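Long-range contacts in 177aa long conserved hypothetical protein (ST1454) (Sulfolobus tokodaii, PDB 1WOZ), which probably transfers the adenosyl group of ATP to cob(I)alamin, acting as a PduO-type corrinoid adenosyltransferase: residues D67-S72 / E137-I142; P46-M50 / V159-R164. All blocks are in the same frame, centred on the assembly; numbering follows the deposited sequence.

Contact 1: D67-S72 / E137-I142; sequences DLSTQS and EINRMI
I142 CD1 sits over one face of the D67 carboxylate, 4.1 Å from D67 CG, and the amide of N139 reaches D67 OD2 through an in-plane N-H, the two planes turned 43° apart. This bond, from N139 ND2 to D67 OD2 (3.0 Å), is nearly straight at 169° and comes in on the syn side. S72 OG donates to the other oxygen, D67 OD1 (2.6 Å), from slightly out of the plane. Water 1 bridges D67 OD1 and the backbone N of N139; water 2 links S72 OG to E137 O. With CG trans to its backbone N (chi1 178°), N139 also caps helix 140-163: its OD1 takes the N-H of M141 (2.9 Å) from above the carbonyl plane. I77 of the following loop joins in, its N reaching D67 OD2 and its O accepting from N139 ND2. Replacing D67 with an alanine would probably leave S72 OG and I77 N without their acceptor oxygens and N139 ND2 with I77 O alone of its two partners. The apolar side is L68, whose CD2 lies beside I138 CG1 (3.7 Å) and presses closely on I142 CD1 (3.5 Å); F27 and L31 of helix 23-44 cover the same leucine. The end of helix 48-69 is thus joined to the start of helix 140-163 within the helical bundle. A carboxylate held by several donors beside a helix N-terminus is likely to stay ionised, and OD2, with I77 O and M141 N, helps hold the capping amide in one rotation.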
ATOM      1  N   ASP A  67     -20.525  -0.578 -12.891  1.00 22.56           N
ATOM      2  CA  ASP A  67     -21.773  -0.882 -12.194  1.00 23.26           C
ATOM      3  C   ASP A  67     -22.007   0.296 -11.237  1.00 23.08           C
ATOM      4  O   ASP A  67     -23.035   0.975 -11.306  1.00 23.09           O
ATOM      5  CB  ASP A  67     -21.628  -2.208 -11.411  1.00 22.65           C
ATOM      6  CG  ASP A  67     -22.907  -2.631 -10.705  1.00 22.39           C
ATOM      7  OD1 ASP A  67     -23.704  -1.766 -10.289  1.00 22.90           O
ATOM      8  OD2 ASP A  67     -23.104  -3.847 -10.541  1.00 25.04           O
ATOM      9  N   LEU A  68     -21.035   0.563 -10.363  1.00 23.33           N
ATOM     10  CA  LEU A  68     -21.131   1.668  -9.393  1.00 23.57           C
ATOM     11  C   LEU A  68     -21.432   3.030 -10.010  1.00 24.29           C
ATOM     12  O   LEU A  68     -22.278   3.769  -9.503  1.00 26.53           O
ATOM     13  CB  LEU A  68     -19.821   1.823  -8.607  1.00 22.41           C
ATOM     14  CG  LEU A  68     -19.436   0.711  -7.640  1.00 24.39           C
ATOM     15  CD1 LEU A  68     -18.003   0.973  -7.121  1.00 24.23           C
ATOM     16  CD2 LEU A  68     -20.441   0.664  -6.492  1.00 23.05           C
ATOM     17  N   SER A  69     -20.705   3.363 -11.076  1.00 23.05           N
ATOM     18  CA  SER A  69     -20.835   4.634 -11.787  1.00 26.74           C
ATOM     19  C   SER A  69     -22.137   4.836 -12.564  1.00 28.14           C
ATOM     20  O   SER A  69     -22.489   5.979 -12.888  1.00 28.92           O
ATOM     21  CB  SER A  69     -19.664   4.810 -12.770  1.00 27.91           C
ATOM     22  OG  SER A  69     -18.425   4.903 -12.082  1.00 31.81           O
ATOM     23  N   THR A  70     -22.843   3.749 -12.866  1.00 27.97           N
ATOM     24  CA  THR A  70     -24.087   3.842 -13.633  1.00 29.38           C
ATOM     25  C   THR A  70     -25.279   3.218 -12.919  1.00 30.88           C
ATOM     26  O   THR A  70     -26.277   2.883 -13.561  1.00 30.37           O
ATOM     27  CB  THR A  70     -23.951   3.150 -15.011  1.00 28.86           C
ATOM     28  OG1 THR A  70     -23.824   1.737 -14.833  1.00 25.89           O
ATOM     29  CG2 THR A  70     -22.718   3.664 -15.748  1.00 28.59           C
ATOM     30  N   GLN A  71     -25.172   3.067 -11.598  1.00 31.35           N
ATOM     31  CA  GLN A  71     -26.233   2.478 -10.783  1.00 34.08           C
ATOM     32  C   GLN A  71     -26.713   1.159 -11.389  1.00 33.57           C
ATOM     33  O   GLN A  71     -27.919   0.916 -11.525  1.00 32.46           O
ATOM     34  CB  GLN A  71     -27.404   3.469 -10.644  1.00 37.02           C
ATOM     35  CG  GLN A  71     -28.424   3.080  -9.583  1.00 43.11           C
ATOM     36  CD  GLN A  71     -29.431   4.198  -9.259  1.00 47.27           C
ATOM     37  OE1 GLN A  71     -30.414   3.974  -8.546  1.00 48.97           O
ATOM     38  NE2 GLN A  71     -29.179   5.404  -9.773  1.00 48.53           N
ATOM     39  N   SER A  72     -25.745   0.317 -11.761  1.00 32.76           N
ATOM     40  CA  SER A  72     -25.986  -0.997 -12.350  1.00 33.14           C
ATOM     41  C   SER A  72     -26.651  -0.984 -13.735  1.00 33.45           C
ATOM     42  O   SER A  72     -27.207  -2.000 -14.148  1.00 33.13           O
ATOM     43  CB  SER A  72     -26.831  -1.874 -11.407  1.00 34.06           C
ATOM     44  OG  SER A  72     -26.311  -1.905 -10.086  1.00 32.63           O
ATOM     45  N   GLU A 137     -27.688   2.841  -2.916  1.00 43.52           N
ATOM     46  CA  GLU A 137     -28.010   2.256  -4.211  1.00 44.65           C
ATOM     47  C   GLU A 137     -26.926   1.297  -4.711  1.00 43.40           C
ATOM     48  O   GLU A 137     -27.121   0.601  -5.702  1.00 44.81           O
ATOM     49  CB  GLU A 137     -28.212   3.363  -5.249  1.00 47.28           C
ATOM     50  CG  GLU A 137     -28.650   4.698  -4.664  1.00 51.34           C
ATOM     51  CD  GLU A 137     -27.614   5.287  -3.712  1.00 52.82           C
ATOM     52  OE1 GLU A 137     -26.437   5.402  -4.114  1.00 54.43           O
ATOM     53  OE2 GLU A 137     -27.976   5.632  -2.569  1.00 54.77           O
ATOM     54  N   ILE A 138     -25.784   1.255  -4.045  1.00 41.33           N
ATOM     55  CA  ILE A 138     -24.726   0.363  -4.500  1.00 39.90           C
ATOM     56  C   ILE A 138     -25.196  -1.092  -4.526  1.00 37.96           C
ATOM     57  O   ILE A 138     -25.877  -1.560  -3.613  1.00 37.40           O
ATOM     58  CB  ILE A 138     -23.452   0.501  -3.621  1.00 40.70           C
ATOM     59  CG1 ILE A 138     -22.581  -0.748  -3.761  1.00 40.60           C
ATOM     60  CG2 ILE A 138     -23.834   0.748  -2.169  1.00 43.09           C
ATOM     61  CD1 ILE A 138     -21.448  -0.807  -2.794  1.00 43.06           C
ATOM     62  N   ASN A 139     -24.843  -1.792  -5.597  1.00 35.62           N
ATOM     63  CA  ASN A 139     -25.186  -3.198  -5.771  1.00 33.67           C
ATOM     64  C   ASN A 139     -24.479  -4.029  -4.687  1.00 33.84           C
ATOM     65  O   ASN A 139     -23.254  -4.081  -4.634  1.00 31.75           O
ATOM     66  CB  ASN A 139     -24.752  -3.643  -7.175  1.00 31.97           C
ATOM     67  CG  ASN A 139     -25.014  -5.118  -7.447  1.00 30.77           C
ATOM     68  OD1 ASN A 139     -25.517  -5.856  -6.596  1.00 28.66           O
ATOM     69  ND2 ASN A 139     -24.656  -5.555  -8.642  1.00 29.83           N
ATOM     70  N   ARG A 140     -25.266  -4.670  -3.825  1.00 34.05           N
ATOM     71  CA  ARG A 140     -24.752  -5.492  -2.726  1.00 34.33           C
ATOM     72  C   ARG A 140     -23.816  -6.623  -3.185  1.00 31.82           C
ATOM     73  O   ARG A 140     -22.928  -7.053  -2.440  1.00 30.39           O
ATOM     74  CB  ARG A 140     -25.945  -6.076  -1.950  1.00 39.62           C
ATOM     75  CG  ARG A 140     -25.602  -6.976  -0.758  1.00 47.96           C
ATOM     76  CD  ARG A 140     -24.958  -6.190   0.391  1.00 54.01           C
ATOM     77  NE  ARG A 140     -24.699  -7.009   1.583  1.00 58.44           N
ATOM     78  CZ  ARG A 140     -25.642  -7.587   2.329  1.00 60.16           C
ATOM     79  NH1 ARG A 140     -26.925  -7.446   2.012  1.00 60.77           N
ATOM     80  NH2 ARG A 140     -25.302  -8.297   3.404  1.00 59.98           N
HETATM   81  N   MSE A 141     -24.007  -7.103  -4.409  1.00 28.85           N
HETATM   82  CA  MSE A 141     -23.178  -8.178  -4.932  1.00 26.80           C
HETATM   83  C   MSE A 141     -21.706  -7.757  -5.062  1.00 24.45           C
HETATM   84  O   MSE A 141     -20.807  -8.594  -5.149  1.00 22.77           O
HETATM   85  CB  MSE A 141     -23.702  -8.651  -6.289  1.00 29.44           C
HETATM   86  CG  MSE A 141     -23.267 -10.069  -6.649  1.00 32.76           C
HETATM   87 SE   MSE A 141     -23.935 -11.471  -5.380  1.00 42.59          SE
HETATM   88  CE  MSE A 141     -25.271 -10.481  -4.479  1.00 32.78           C
ATOM     89  N   ILE A 142     -21.474  -6.460  -5.084  1.00 22.83           N
ATOM     90  CA  ILE A 142     -20.120  -5.930  -5.196  1.00 23.46           C
ATOM     91  C   ILE A 142     -19.338  -6.240  -3.924  1.00 23.47           C
ATOM     92  O   ILE A 142     -18.172  -6.646  -3.980  1.00 21.06           O
ATOM     93  CB  ILE A 142     -20.169  -4.422  -5.434  1.00 23.13           C
ATOM     94  CG1 ILE A 142     -20.645  -4.173  -6.876  1.00 21.96           C
ATOM     95  CG2 ILE A 142     -18.787  -3.777  -5.200  1.00 23.72           C
ATOM     96  CD1 ILE A 142     -20.884  -2.705  -7.177  1.00 23.12           C
TER
HETATM   97  O   HOH W   1     -23.844  -0.419  -7.981  1.00 26.49           O
HETATM   98  O   HOH W   2     -27.247   0.212  -8.364  1.00 41.42           O

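Contact 2: P46-M50 / V159-R164; sequences PWEDM and VANKRR
W47, at the N-cap position of helix 48-69, lays its indole against the last turn of helix 140-163, closing one end of the helical bundle characteristic of PduO-type adenosyltransferases. The packing is tight here. P46 CG covers one indole face and R163 CD the other, the latter 3.6 Å from the centroid of the five-membered ring in a CH-pi contact. R163 is extended, with CG trans to its carbonyl carbon (chi1 -67°), and runs back along the indole from CZ2 toward W47 CB, which lies at the guanidinium edge, 3.1 Å from R163 NH1. The guanidinium stands nearly upright on the indole (83° between planes), so the cation-pi contact is not a parallel stack. It grips D49 end-on, almost coplanar with the carboxylate: NH1 gives to OD1 (3.0 Å) and NH2 to OD2 (2.7 Å), both on syn lone pairs; E95 of helix 79-96 is a second salt-bridge partner of NH2. On the inner side W47 CZ3 rests on A160 CB (3.6 Å), while the selenomethionine M50 puts CE on V159 CG1 (3.6 Å) and over a face of the R163 guanidinium. The outer side is looser. R164, exposed and bent at chi2, only skirts the indole, W47 CZ2 lying over a face of its guanidinium, and its NH2 forms a salt bridge with E110 of helix 109-134. R164 CG lies at the indole edge, 4.1 Å from W47 CH2.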
ATOM      1  N   PRO A  46       5.009 -16.271 -11.666  1.00 23.18           N
ATOM      2  CA  PRO A  46       5.329 -16.952 -12.922  1.00 23.06           C
ATOM      3  C   PRO A  46       4.313 -17.989 -13.406  1.00 24.22           C
ATOM      4  O   PRO A  46       4.406 -18.472 -14.532  1.00 27.37           O
ATOM      5  CB  PRO A  46       6.669 -17.604 -12.604  1.00 22.87           C
ATOM      6  CG  PRO A  46       6.434 -18.087 -11.171  1.00 24.15           C
ATOM      7  CD  PRO A  46       5.741 -16.876 -10.530  1.00 23.67           C
ATOM      8  N   TRP A  47       3.339 -18.332 -12.585  1.00 23.49           N
ATOM      9  CA  TRP A  47       2.408 -19.387 -12.968  1.00 23.54           C
ATOM     10  C   TRP A  47       1.254 -18.893 -13.810  1.00 23.54           C
ATOM     11  O   TRP A  47       0.528 -17.966 -13.431  1.00 22.05           O
ATOM     12  CB  TRP A  47       1.910 -20.088 -11.711  1.00 22.21           C
ATOM     13  CG  TRP A  47       3.054 -20.510 -10.819  1.00 22.07           C
ATOM     14  CD1 TRP A  47       4.010 -21.456 -11.083  1.00 23.30           C
ATOM     15  CD2 TRP A  47       3.385 -19.953  -9.543  1.00 21.04           C
ATOM     16  NE1 TRP A  47       4.915 -21.518 -10.048  1.00 22.48           N
ATOM     17  CE2 TRP A  47       4.559 -20.608  -9.090  1.00 21.61           C
ATOM     18  CE3 TRP A  47       2.804 -18.967  -8.742  1.00 20.09           C
ATOM     19  CZ2 TRP A  47       5.165 -20.300  -7.875  1.00 21.31           C
ATOM     20  CZ3 TRP A  47       3.411 -18.656  -7.519  1.00 20.90           C
ATOM     21  CH2 TRP A  47       4.580 -19.324  -7.100  1.00 20.27           C
ATOM     22  N   GLU A  48       1.062 -19.545 -14.946  1.00 23.77           N
ATOM     23  CA  GLU A  48       0.033 -19.105 -15.884  1.00 24.65           C
ATOM     24  C   GLU A  48      -1.386 -19.214 -15.393  1.00 21.98           C
ATOM     25  O   GLU A  48      -2.225 -18.395 -15.783  1.00 22.08           O
ATOM     26  CB  GLU A  48       0.161 -19.861 -17.213  1.00 26.39           C
ATOM     27  CG  GLU A  48       1.447 -19.607 -17.952  1.00 29.75           C
ATOM     28  CD  GLU A  48       1.621 -18.168 -18.361  1.00 32.99           C
ATOM     29  OE1 GLU A  48       0.630 -17.502 -18.769  1.00 34.35           O
ATOM     30  OE2 GLU A  48       2.769 -17.703 -18.285  1.00 36.42           O
ATOM     31  N   ASP A  49      -1.678 -20.206 -14.552  1.00 21.72           N
ATOM     32  CA  ASP A  49      -3.034 -20.329 -14.059  1.00 21.34           C
ATOM     33  C   ASP A  49      -3.420 -19.157 -13.192  1.00 21.05           C
ATOM     34  O   ASP A  49      -4.540 -18.640 -13.307  1.00 19.56           O
ATOM     35  CB  ASP A  49      -3.278 -21.663 -13.315  1.00 23.67           C
ATOM     36  CG  ASP A  49      -2.277 -21.943 -12.174  1.00 26.64           C
ATOM     37  OD1 ASP A  49      -1.263 -21.222 -11.994  1.00 26.07           O
ATOM     38  OD2 ASP A  49      -2.521 -22.936 -11.458  1.00 25.97           O
HETATM   39  N   MSE A  50      -2.503 -18.727 -12.328  1.00 19.64           N
HETATM   40  CA  MSE A  50      -2.788 -17.587 -11.467  1.00 20.04           C
HETATM   41  C   MSE A  50      -2.839 -16.280 -12.248  1.00 19.25           C
HETATM   42  O   MSE A  50      -3.666 -15.421 -11.961  1.00 18.84           O
HETATM   43  CB  MSE A  50      -1.743 -17.462 -10.356  1.00 19.44           C
HETATM   44  CG  MSE A  50      -1.924 -18.473  -9.258  1.00 22.66           C
HETATM   45 SE   MSE A  50      -0.713 -18.085  -7.777  1.00 24.19          SE
HETATM   46  CE  MSE A  50      -0.506 -19.913  -7.105  1.00 21.39           C
ATOM     47  N   VAL A 159      -0.916 -21.827  -2.335  1.00 16.29           N
ATOM     48  CA  VAL A 159      -0.382 -22.596  -3.441  1.00 17.78           C
ATOM     49  C   VAL A 159       0.972 -22.038  -3.882  1.00 17.21           C
ATOM     50  O   VAL A 159       1.893 -22.815  -4.218  1.00 16.91           O
ATOM     51  CB  VAL A 159      -1.381 -22.649  -4.636  1.00 18.05           C
ATOM     52  CG1 VAL A 159      -0.692 -23.254  -5.868  1.00 19.94           C
ATOM     53  CG2 VAL A 159      -2.606 -23.526  -4.248  1.00 19.48           C
ATOM     54  N   ALA A 160       1.116 -20.708  -3.859  1.00 17.17           N
ATOM     55  CA  ALA A 160       2.396 -20.087  -4.228  1.00 17.32           C
ATOM     56  C   ALA A 160       3.528 -20.613  -3.338  1.00 18.71           C
ATOM     57  O   ALA A 160       4.633 -20.940  -3.832  1.00 18.39           O
ATOM     58  CB  ALA A 160       2.314 -18.555  -4.085  1.00 16.71           C
ATOM     59  N   ASN A 161       3.298 -20.648  -2.027  1.00 18.37           N
ATOM     60  CA  ASN A 161       4.342 -21.164  -1.125  1.00 18.32           C
ATOM     61  C   ASN A 161       4.614 -22.638  -1.381  1.00 18.28           C
ATOM     62  O   ASN A 161       5.758 -23.058  -1.414  1.00 17.99           O
ATOM     63  CB  ASN A 161       3.973 -20.938   0.358  1.00 18.94           C
ATOM     64  CG  ASN A 161       4.329 -19.533   0.817  1.00 18.15           C
ATOM     65  OD1 ASN A 161       5.228 -18.900   0.245  1.00 18.71           O
ATOM     66  ND2 ASN A 161       3.634 -19.035   1.835  1.00 18.37           N
ATOM     67  N   LYS A 162       3.567 -23.434  -1.556  1.00 18.82           N
ATOM     68  CA  LYS A 162       3.777 -24.856  -1.853  1.00 20.93           C
ATOM     69  C   LYS A 162       4.633 -25.024  -3.106  1.00 21.29           C
ATOM     70  O   LYS A 162       5.588 -25.816  -3.125  1.00 21.41           O
ATOM     71  CB  LYS A 162       2.441 -25.563  -2.074  1.00 22.96           C
ATOM     72  CG  LYS A 162       2.574 -27.040  -2.429  1.00 27.59           C
ATOM     73  CD  LYS A 162       1.190 -27.662  -2.549  1.00 31.55           C
ATOM     74  CE  LYS A 162       1.250 -29.110  -3.041  1.00 36.10           C
ATOM     75  NZ  LYS A 162       1.803 -30.003  -1.993  1.00 37.70           N
ATOM     76  N   ARG A 163       4.300 -24.288  -4.165  1.00 20.04           N
ATOM     77  CA  ARG A 163       5.073 -24.390  -5.399  1.00 21.50           C
ATOM     78  C   ARG A 163       6.505 -23.907  -5.217  1.00 22.04           C
ATOM     79  O   ARG A 163       7.386 -24.267  -6.002  1.00 23.49           O
ATOM     80  CB  ARG A 163       4.398 -23.601  -6.535  1.00 21.21           C
ATOM     81  CG  ARG A 163       3.061 -24.217  -6.962  1.00 22.32           C
ATOM     82  CD  ARG A 163       2.406 -23.436  -8.127  1.00 21.48           C
ATOM     83  NE  ARG A 163       1.080 -23.958  -8.446  1.00 21.50           N
ATOM     84  CZ  ARG A 163       0.259 -23.415  -9.342  1.00 22.57           C
ATOM     85  NH1 ARG A 163       0.636 -22.334 -10.013  1.00 20.48           N
ATOM     86  NH2 ARG A 163      -0.948 -23.933  -9.544  1.00 22.26           N
ATOM     87  N   ARG A 164       6.738 -23.084  -4.194  1.00 20.11           N
ATOM     88  CA  ARG A 164       8.073 -22.573  -3.918  1.00 21.19           C
ATOM     89  C   ARG A 164       8.791 -23.338  -2.790  1.00 21.22           C
ATOM     90  O   ARG A 164       9.863 -22.925  -2.341  1.00 20.94           O
ATOM     91  CB  ARG A 164       8.007 -21.082  -3.533  1.00 23.45           C
ATOM     92  CG  ARG A 164       7.772 -20.148  -4.698  1.00 25.20           C
ATOM     93  CD  ARG A 164       8.954 -20.218  -5.667  1.00 29.74           C
ATOM     94  NE  ARG A 164       8.900 -19.160  -6.676  1.00 33.01           N
ATOM     95  CZ  ARG A 164       9.213 -19.340  -7.958  1.00 36.57           C
ATOM     96  NH1 ARG A 164       9.596 -20.540  -8.388  1.00 37.12           N
ATOM     97  NH2 ARG A 164       9.156 -18.321  -8.813  1.00 34.84           N
TER

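Both contacts join helix 48-69 to helix 140-163, at opposite ends: contact 1 pairs the end of the first with the start of the second, contact 2 the reverse, as in an antiparallel helix pair. Their centres lie 33 Å apart, on opposite sides of the chain's centre. Each is partly buried, mixing buried residues with an exposed rim, and neither touches another subunit. Contact 1, beside helix 23-44, depends on neutral donors, two waters and a helix cap around one carboxylate, beside a small aliphatic cluster. Contact 2, flanked by helices 79-96 and 109-134, buries more surface (374 against 295 Å²) and relies on arginines, an indole and a two-pronged salt bridge.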